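Hemin ABC transporter, periplasmic hemin-binding protein HutB (Vibrio cholerae, PDB 5KHL) probably binds hemin in the periplasm and delivers it to an ABC transporter for import across the inner membrane. Local coordinates at residues A25-Q38 with R113-A127. Sequence-based numbering, arbitrary orientation.
Sequences AVTELILALGAEQQ and RIDQIAQITHTEQHA
L33 reaches across from the end of helix 25-32 and fits among I117, A118, T123 and H126. Its CG lies beside the backbone N (chi1 -66°), and the two methyls part from there. L33 CD1 meets I117 CG2 at 3.6 Å and comes near A118 CB. L33 CD2 lies against H126 CB at 3.7 Å, the side chains running past each other in opposite directions. The carbonyl O of L33 sits over one face of the H126 ring. T123 OG1 approaches L33 CB to 3.3 Å and donates a hydrogen bond to T121 OG1, which donates one to I117 O.

One turn earlier, L29 meets R113 and I114 nearly at right angles. L29 CD1 touches R113 CG at 3.6 Å, and L29 CD2 touches I114 CG1 at 3.8 Å.

Beyond the helix ends, the extended side chain of Q38 gives a nearly straight hydrogen bond from NE2 to T121 O (3.1 Å, 172°). The acceptor lies in the Q38 amide plane. Q38 OE1 is buried with no partner in the model.

The axes of helix segments 25-32 and 113-120 cross at -62°, and each helix ends in a Schellman motif, at G34 and H122. V26 and I117 both touch I77 of strand 75-78. L33 also meets helix 125-143. Helices 24-32 and 107-120 pack on one face of a parallel sheet, as in the Rossmann-like lobes of periplasmic binding proteins.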
ATOM      1  N   ALA A  25       4.708  -0.017  -5.190  1.00 38.31           N
ATOM      2  CA  ALA A  25       5.566   0.697  -4.253  1.00 38.25           C
ATOM      3  C   ALA A  25       6.919   1.019  -4.884  1.00 41.63           C
ATOM      4  O   ALA A  25       7.542   2.015  -4.535  1.00 41.15           O
ATOM      5  CB  ALA A  25       5.769  -0.126  -2.972  1.00 30.04           C
ATOM      6  N   VAL A  26       7.381   0.173  -5.807  1.00 40.33           N
ATOM      7  CA  VAL A  26       8.610   0.501  -6.537  1.00 37.23           C
ATOM      8  C   VAL A  26       8.371   1.669  -7.499  1.00 36.81           C
ATOM      9  O   VAL A  26       9.121   2.656  -7.508  1.00 35.47           O
ATOM     10  CB  VAL A  26       9.154  -0.705  -7.330  1.00 35.24           C
ATOM     11  CG1 VAL A  26      10.484  -0.350  -7.963  1.00 33.46           C
ATOM     12  CG2 VAL A  26       9.305  -1.918  -6.424  1.00 42.73           C
ATOM     13  N   THR A  27       7.315   1.548  -8.297  1.00 30.15           N
ATOM     14  CA  THR A  27       7.005   2.532  -9.324  1.00 36.75           C
ATOM     15  C   THR A  27       6.848   3.953  -8.780  1.00 31.81           C
ATOM     16  O   THR A  27       7.364   4.891  -9.376  1.00 41.85           O
ATOM     17  CB  THR A  27       5.720   2.141 -10.070  1.00 38.60           C
ATOM     18  OG1 THR A  27       5.914   0.868 -10.682  1.00 36.66           O
ATOM     19  CG2 THR A  27       5.365   3.166 -11.140  1.00 45.70           C
ATOM     20  N   GLU A  28       6.147   4.111  -7.656  1.00 32.27           N
ATOM     21  CA  GLU A  28       5.882   5.455  -7.134  1.00 33.46           C
ATOM     22  C   GLU A  28       7.204   6.130  -6.759  1.00 34.70           C
ATOM     23  O   GLU A  28       7.423   7.289  -7.094  1.00 41.16           O
ATOM     24  CB  GLU A  28       4.887   5.441  -5.943  1.00 40.84           C
ATOM     25  CG  GLU A  28       5.292   4.602  -4.743  1.00 50.55           C
ATOM     26  CD  GLU A  28       4.594   4.994  -3.427  1.00 55.36           C
ATOM     27  OE1 GLU A  28       3.422   5.436  -3.430  1.00 33.46           O
ATOM     28  OE2 GLU A  28       5.238   4.839  -2.370  1.00 56.79           O
ATOM     29  N   LEU A  29       8.090   5.396  -6.095  1.00 32.38           N
ATOM     30  CA  LEU A  29       9.358   5.968  -5.695  1.00 46.64           C
ATOM     31  C   LEU A  29      10.207   6.312  -6.931  1.00 45.58           C
ATOM     32  O   LEU A  29      10.753   7.418  -7.017  1.00 51.98           O
ATOM     33  CB  LEU A  29      10.095   5.020  -4.734  1.00 33.70           C
ATOM     34  CG  LEU A  29       9.355   4.808  -3.399  1.00 39.53           C
ATOM     35  CD1 LEU A  29      10.141   3.930  -2.449  1.00 37.45           C
ATOM     36  CD2 LEU A  29       9.020   6.129  -2.735  1.00 33.38           C
ATOM     37  N   ILE A  30      10.270   5.396  -7.898  1.00 41.33           N
ATOM     38  CA  ILE A  30      10.987   5.630  -9.160  1.00 39.59           C
ATOM     39  C   ILE A  30      10.518   6.927  -9.839  1.00 40.52           C
ATOM     40  O   ILE A  30      11.325   7.738 -10.305  1.00 44.01           O
ATOM     41  CB  ILE A  30      10.831   4.423 -10.143  1.00 40.66           C
ATOM     42  CG1 ILE A  30      11.448   3.163  -9.532  1.00 39.37           C
ATOM     43  CG2 ILE A  30      11.488   4.724 -11.498  1.00 45.30           C
ATOM     44  CD1 ILE A  30      11.553   1.990 -10.473  1.00 40.73           C
ATOM     45  N   LEU A  31       9.209   7.127  -9.862  1.00 39.57           N
ATOM     46  CA  LEU A  31       8.633   8.372 -10.350  1.00 48.23           C
ATOM     47  C   LEU A  31       8.994   9.549  -9.428  1.00 51.52           C
ATOM     48  O   LEU A  31       9.404  10.606  -9.904  1.00 57.04           O
ATOM     49  CB  LEU A  31       7.107   8.236 -10.487  1.00 45.73           C
ATOM     50  CG  LEU A  31       6.481   7.743 -11.801  1.00 45.82           C
ATOM     51  CD1 LEU A  31       7.185   6.525 -12.361  1.00 42.26           C
ATOM     52  CD2 LEU A  31       4.991   7.440 -11.612  1.00 39.06           C
ATOM     53  N   ALA A  32       8.866   9.363  -8.114  1.00 47.90           N
ATOM     54  CA  ALA A  32       9.090  10.465  -7.163  1.00 48.82           C
ATOM     55  C   ALA A  32      10.509  10.968  -7.242  1.00 47.79           C
ATOM     56  O   ALA A  32      10.769  12.141  -7.023  1.00 56.40           O
ATOM     57  CB  ALA A  32       8.771  10.036  -5.739  1.00 42.10           C
ATOM     58  N   LEU A  33      11.429  10.066  -7.563  1.00 53.30           N
ATOM     59  CA  LEU A  33      12.851  10.412  -7.639  1.00 51.57           C
ATOM     60  C   LEU A  33      13.209  10.930  -9.036  1.00 53.08           C
ATOM     61  O   LEU A  33      14.379  11.143  -9.360  1.00 58.46           O
ATOM     62  CB  LEU A  33      13.701   9.195  -7.263  1.00 49.24           C
ATOM     63  CG  LEU A  33      13.570   8.731  -5.807  1.00 47.03           C
ATOM     64  CD1 LEU A  33      13.952   7.265  -5.609  1.00 42.87           C
ATOM     65  CD2 LEU A  33      14.402   9.615  -4.908  1.00 47.30           C
ATOM     66  N   GLY A  34      12.183  11.123  -9.860  1.00 48.17           N
ATOM     67  CA  GLY A  34      12.348  11.674 -11.190  1.00 52.24           C
ATOM     68  C   GLY A  34      12.926  10.730 -12.225  1.00 57.56           C
ATOM     69  O   GLY A  34      13.391  11.181 -13.271  1.00 60.57           O
ATOM     70  N   ALA A  35      12.873   9.425 -11.970  1.00 47.05           N
ATOM     71  CA  ALA A  35      13.558   8.476 -12.850  1.00 56.33           C
ATOM     72  C   ALA A  35      12.615   7.652 -13.715  1.00 52.24           C
ATOM     73  O   ALA A  35      12.925   6.511 -14.045  1.00 58.87           O
ATOM     74  CB  ALA A  35      14.453   7.540 -12.034  1.00 52.08           C
ATOM     75  N   GLU A  36      11.476   8.218 -14.104  1.00 53.68           N
ATOM     76  CA  GLU A  36      10.527   7.464 -14.926  1.00 54.45           C
ATOM     77  C   GLU A  36      11.068   7.090 -16.316  1.00 46.62           C
ATOM     78  O   GLU A  36      10.633   6.121 -16.895  1.00 44.74           O
ATOM     79  CB  GLU A  36       9.206   8.229 -15.080  1.00 56.02           C
ATOM     80  CG  GLU A  36       9.360   9.679 -15.458  1.00 64.44           C
ATOM     81  CD  GLU A  36       8.026  10.341 -15.761  1.00 78.14           C
ATOM     82  OE1 GLU A  36       7.025   9.616 -15.941  1.00 68.24           O
ATOM     83  OE2 GLU A  36       7.979  11.590 -15.823  1.00 95.18           O
ATOM     84  N   GLN A  37      12.036   7.837 -16.838  1.00 66.62           N
ATOM     85  CA  GLN A  37      12.584   7.548 -18.174  1.00 65.99           C
ATOM     86  C   GLN A  37      13.382   6.244 -18.178  1.00 68.65           C
ATOM     87  O   GLN A  37      13.716   5.723 -19.239  1.00 73.13           O
ATOM     88  CB  GLN A  37      13.462   8.708 -18.672  1.00 62.69           C
ATOM     89  CG  GLN A  37      14.691   8.986 -17.814  1.00 93.24           C
ATOM     90  CD  GLN A  37      14.353   9.632 -16.469  1.00 93.52           C
ATOM     91  OE1 GLN A  37      13.221  10.067 -16.247  1.00 91.97           O
ATOM     92  NE2 GLN A  37      15.335   9.690 -15.566  1.00 92.37           N
ATOM     93  N   GLN A  38      13.672   5.722 -16.986  1.00 69.08           N
ATOM     94  CA  GLN A  38      14.413   4.469 -16.831  1.00 59.45           C
ATOM     95  C   GLN A  38      13.520   3.228 -16.882  1.00 57.09           C
ATOM     96  O   GLN A  38      14.004   2.123 -17.123  1.00 49.11           O
ATOM     97  CB  GLN A  38      15.192   4.486 -15.516  1.00 56.72           C
ATOM     98  CG  GLN A  38      16.197   5.613 -15.431  1.00 64.24           C
ATOM     99  CD  GLN A  38      17.041   5.538 -14.169  1.00 68.55           C
ATOM    100  OE1 GLN A  38      17.138   4.485 -13.538  1.00 67.61           O
ATOM    101  NE2 GLN A  38      17.649   6.656 -13.795  1.00 69.99           N
ATOM    102  N   ARG A 113      13.217   1.840   1.591  1.00 48.25           N
ATOM    103  CA  ARG A 113      12.828   1.630   0.203  1.00 43.48           C
ATOM    104  C   ARG A 113      13.315   2.778  -0.678  1.00 48.81           C
ATOM    105  O   ARG A 113      13.821   2.559  -1.782  1.00 38.85           O
ATOM    106  CB  ARG A 113      11.304   1.468   0.100  1.00 40.07           C
ATOM    107  CG  ARG A 113      10.827   0.654  -1.116  1.00 48.53           C
ATOM    108  CD  ARG A 113       9.524  -0.121  -0.815  1.00 32.91           C
ATOM    109  NE  ARG A 113       8.486   0.777  -0.359  1.00 36.88           N
ATOM    110  CZ  ARG A 113       7.947   0.770   0.849  1.00 37.29           C
ATOM    111  NH1 ARG A 113       8.309  -0.126   1.757  1.00 35.47           N
ATOM    112  NH2 ARG A 113       7.028   1.666   1.135  1.00 37.47           N
ATOM    113  N   ILE A 114      13.184   4.002  -0.176  1.00 41.12           N
ATOM    114  CA  ILE A 114      13.637   5.184  -0.912  1.00 40.57           C
ATOM    115  C   ILE A 114      15.135   5.102  -1.140  1.00 52.59           C
ATOM    116  O   ILE A 114      15.623   5.402  -2.236  1.00 54.46           O
ATOM    117  CB  ILE A 114      13.278   6.507  -0.174  1.00 51.87           C
ATOM    118  CG1 ILE A 114      11.762   6.700  -0.114  1.00 46.02           C
ATOM    119  CG2 ILE A 114      13.904   7.727  -0.868  1.00 49.85           C
ATOM    120  CD1 ILE A 114      11.337   7.914   0.671  1.00 39.33           C
ATOM    121  N   ASP A 115      15.867   4.666  -0.115  1.00 52.56           N
ATOM    122  CA  ASP A 115      17.319   4.505  -0.240  1.00 54.16           C
ATOM    123  C   ASP A 115      17.663   3.436  -1.267  1.00 45.92           C
ATOM    124  O   ASP A 115      18.551   3.633  -2.094  1.00 49.06           O
ATOM    125  CB  ASP A 115      17.967   4.134   1.105  1.00 47.58           C
ATOM    126  CG  ASP A 115      18.158   5.311   2.018  1.00 48.99           C
ATOM    127  OD1 ASP A 115      18.269   5.057   3.228  1.00 64.29           O
ATOM    128  OD2 ASP A 115      18.203   6.468   1.547  1.00 64.00           O
ATOM    129  N   GLN A 116      16.959   2.304  -1.191  1.00 45.31           N
ATOM    130  CA  GLN A 116      17.244   1.152  -2.051  1.00 46.09           C
ATOM    131  C   GLN A 116      17.046   1.508  -3.514  1.00 45.41           C
ATOM    132  O   GLN A 116      17.869   1.165  -4.345  1.00 48.24           O
ATOM    133  CB  GLN A 116      16.369  -0.045  -1.676  1.00 53.03           C
ATOM    134  CG  GLN A 116      16.855  -0.808  -0.431  1.00 46.25           C
ATOM    135  CD  GLN A 116      15.793  -1.736   0.136  1.00 50.45           C
ATOM    136  OE1 GLN A 116      14.606  -1.415   0.137  1.00 49.01           O
ATOM    137  NE2 GLN A 116      16.218  -2.896   0.615  1.00 47.75           N
ATOM    138  N   ILE A 117      15.977   2.247  -3.802  1.00 50.67           N
ATOM    139  CA  ILE A 117      15.666   2.682  -5.167  1.00 49.15           C
ATOM    140  C   ILE A 117      16.589   3.785  -5.678  1.00 53.10           C
ATOM    141  O   ILE A 117      17.083   3.716  -6.808  1.00 55.82           O
ATOM    142  CB  ILE A 117      14.201   3.195  -5.286  1.00 47.62           C
ATOM    143  CG1 ILE A 117      13.193   2.077  -4.996  1.00 46.23           C
ATOM    144  CG2 ILE A 117      13.968   3.822  -6.650  1.00 44.08           C
ATOM    145  CD1 ILE A 117      13.662   0.703  -5.427  1.00 50.15           C
ATOM    146  N   ALA A 118      16.795   4.813  -4.854  1.00 55.97           N
ATOM    147  CA  ALA A 118      17.686   5.932  -5.191  1.00 61.09           C
ATOM    148  C   ALA A 118      19.067   5.434  -5.603  1.00 62.35           C
ATOM    149  O   ALA A 118      19.698   5.977  -6.521  1.00 57.15           O
ATOM    150  CB  ALA A 118      17.808   6.897  -4.011  1.00 55.61           C
ATOM    151  N   GLN A 119      19.527   4.395  -4.917  1.00 53.09           N
ATOM    152  CA  GLN A 119      20.797   3.754  -5.233  1.00 59.97           C
ATOM    153  C   GLN A 119      20.797   3.049  -6.612  1.00 62.45           C
ATOM    154  O   GLN A 119      21.714   3.233  -7.413  1.00 69.15           O
ATOM    155  CB  GLN A 119      21.149   2.750  -4.132  1.00 61.86           C
ATOM    156  CG  GLN A 119      22.563   2.214  -4.204  1.00 81.92           C
ATOM    157  CD  GLN A 119      22.744   0.936  -3.408  1.00 93.56           C
ATOM    158  OE1 GLN A 119      23.863   0.436  -3.251  1.00 97.91           O
ATOM    159  NE2 GLN A 119      21.637   0.393  -2.906  1.00 93.86           N
ATOM    160  N   ILE A 120      19.771   2.246  -6.881  1.00 59.21           N
ATOM    161  CA  ILE A 120      19.680   1.503  -8.137  1.00 57.72           C
ATOM    162  C   ILE A 120      19.539   2.454  -9.316  1.00 60.75           C
ATOM    163  O   ILE A 120      20.199   2.280 -10.344  1.00 67.28           O
ATOM    164  CB  ILE A 120      18.501   0.518  -8.140  1.00 52.32           C
ATOM    165  CG1 ILE A 120      18.624  -0.477  -6.979  1.00 52.04           C
ATOM    166  CG2 ILE A 120      18.420  -0.224  -9.479  1.00 49.34           C
ATOM    167  CD1 ILE A 120      17.278  -1.019  -6.474  1.00 43.64           C
ATOM    168  N   THR A 121      18.704   3.477  -9.142  1.00 47.93           N
ATOM    169  CA  THR A 121      18.403   4.425 -10.210  1.00 49.05           C
ATOM    170  C   THR A 121      19.358   5.622 -10.241  1.00 63.90           C
ATOM    171  O   THR A 121      19.198   6.533 -11.060  1.00 64.25           O
ATOM    172  CB  THR A 121      16.965   4.934 -10.087  1.00 49.58           C
ATOM    173  OG1 THR A 121      16.828   5.683  -8.877  1.00 43.48           O
ATOM    174  CG2 THR A 121      15.999   3.756 -10.069  1.00 39.68           C
ATOM    175  N   HIS A 122      20.349   5.600  -9.351  1.00 53.70           N
ATOM    176  CA  HIS A 122      21.372   6.633  -9.277  1.00 64.96           C
ATOM    177  C   HIS A 122      20.784   8.027  -9.084  1.00 59.44           C
ATOM    178  O   HIS A 122      21.245   8.996  -9.690  1.00 64.56           O
ATOM    179  CB  HIS A 122      22.242   6.594 -10.529  1.00 77.58           C
ATOM    180  CG  HIS A 122      22.747   5.223 -10.867  1.00 88.53           C
ATOM    181  ND1 HIS A 122      23.632   4.538 -10.063  1.00 92.30           N
ATOM    182  CD2 HIS A 122      22.489   4.411 -11.919  1.00 91.22           C
ATOM    183  CE1 HIS A 122      23.902   3.363 -10.606  1.00 87.56           C
ATOM    184  NE2 HIS A 122      23.221   3.261 -11.733  1.00 90.69           N
ATOM    185  N   THR A 123      19.772   8.124  -8.229  1.00 58.74           N
ATOM    186  CA  THR A 123      19.186   9.416  -7.899  1.00 62.12           C
ATOM    187  C   THR A 123      19.299   9.705  -6.396  1.00 60.01           C
ATOM    188  O   THR A 123      18.391  10.291  -5.803  1.00 60.78           O
ATOM    189  CB  THR A 123      17.700   9.496  -8.331  1.00 61.15           C
ATOM    190  OG1 THR A 123      16.941   8.509  -7.625  1.00 48.13           O
ATOM    191  CG2 THR A 123      17.551   9.260  -9.834  1.00 57.11           C
ATOM    192  N   GLU A 124      20.408   9.297  -5.784  1.00 60.23           N
ATOM    193  CA  GLU A 124      20.616   9.528  -4.351  1.00 72.19           C
ATOM    194  C   GLU A 124      20.416  10.984  -4.000  1.00 72.59           C
ATOM    195  O   GLU A 124      19.911  11.305  -2.928  1.00 71.50           O
ATOM    196  CB  GLU A 124      22.009   9.111  -3.921  1.00 63.21           C
ATOM    197  CG  GLU A 124      22.946   8.967  -5.086  1.00 76.36           C
ATOM    198  CD  GLU A 124      22.951   7.559  -5.570  1.00 73.42           C
ATOM    199  OE1 GLU A 124      22.472   6.712  -4.784  1.00 74.23           O
ATOM    200  OE2 GLU A 124      23.420   7.304  -6.701  1.00 69.67           O
ATOM    201  N   GLN A 125      20.824  11.849  -4.922  1.00 87.48           N
ATOM    202  CA  GLN A 125      20.661  13.294  -4.800  1.00 89.89           C
ATOM    203  C   GLN A 125      19.256  13.664  -4.307  1.00 81.68           C
ATOM    204  O   GLN A 125      19.096  14.528  -3.441  1.00 92.41           O
ATOM    205  CB  GLN A 125      20.951  13.954  -6.155  1.00100.39           C
ATOM    206  CG  GLN A 125      21.544  15.361  -6.087  1.00107.08           C
ATOM    207  CD  GLN A 125      20.501  16.460  -6.227  1.00110.63           C
ATOM    208  OE1 GLN A 125      19.306  16.236  -6.014  1.00108.11           O
ATOM    209  NE2 GLN A 125      20.951  17.656  -6.593  1.00113.47           N
ATOM    210  N   HIS A 126      18.244  12.989  -4.839  1.00 71.60           N
ATOM    211  CA  HIS A 126      16.856  13.303  -4.502  1.00 72.48           C
ATOM    212  C   HIS A 126      16.377  12.611  -3.239  1.00 67.38           C
ATOM    213  O   HIS A 126      15.268  12.872  -2.773  1.00 61.36           O
ATOM    214  CB  HIS A 126      15.919  12.912  -5.647  1.00 69.51           C
ATOM    215  CG  HIS A 126      16.175  13.650  -6.920  1.00 85.33           C
ATOM    216  ND1 HIS A 126      17.374  13.574  -7.600  1.00 95.13           N
ATOM    217  CD2 HIS A 126      15.383  14.473  -7.646  1.00 92.94           C
ATOM    218  CE1 HIS A 126      17.312  14.325  -8.683  1.00100.60           C
ATOM    219  NE2 HIS A 126      16.114  14.882  -8.736  1.00100.46           N
ATOM    220  N   ALA A 127      17.201  11.719  -2.700  1.00 64.65           N
ATOM    221  CA  ALA A 127      16.753  10.843  -1.625  1.00 59.47           C
ATOM    222  C   ALA A 127      16.434  11.652  -0.396  1.00 66.97           C
ATOM    223  O   ALA A 127      15.326  11.568   0.140  1.00 69.38           O
ATOM    224  CB  ALA A 127      17.795   9.790  -1.303  1.00 60.80           C
TER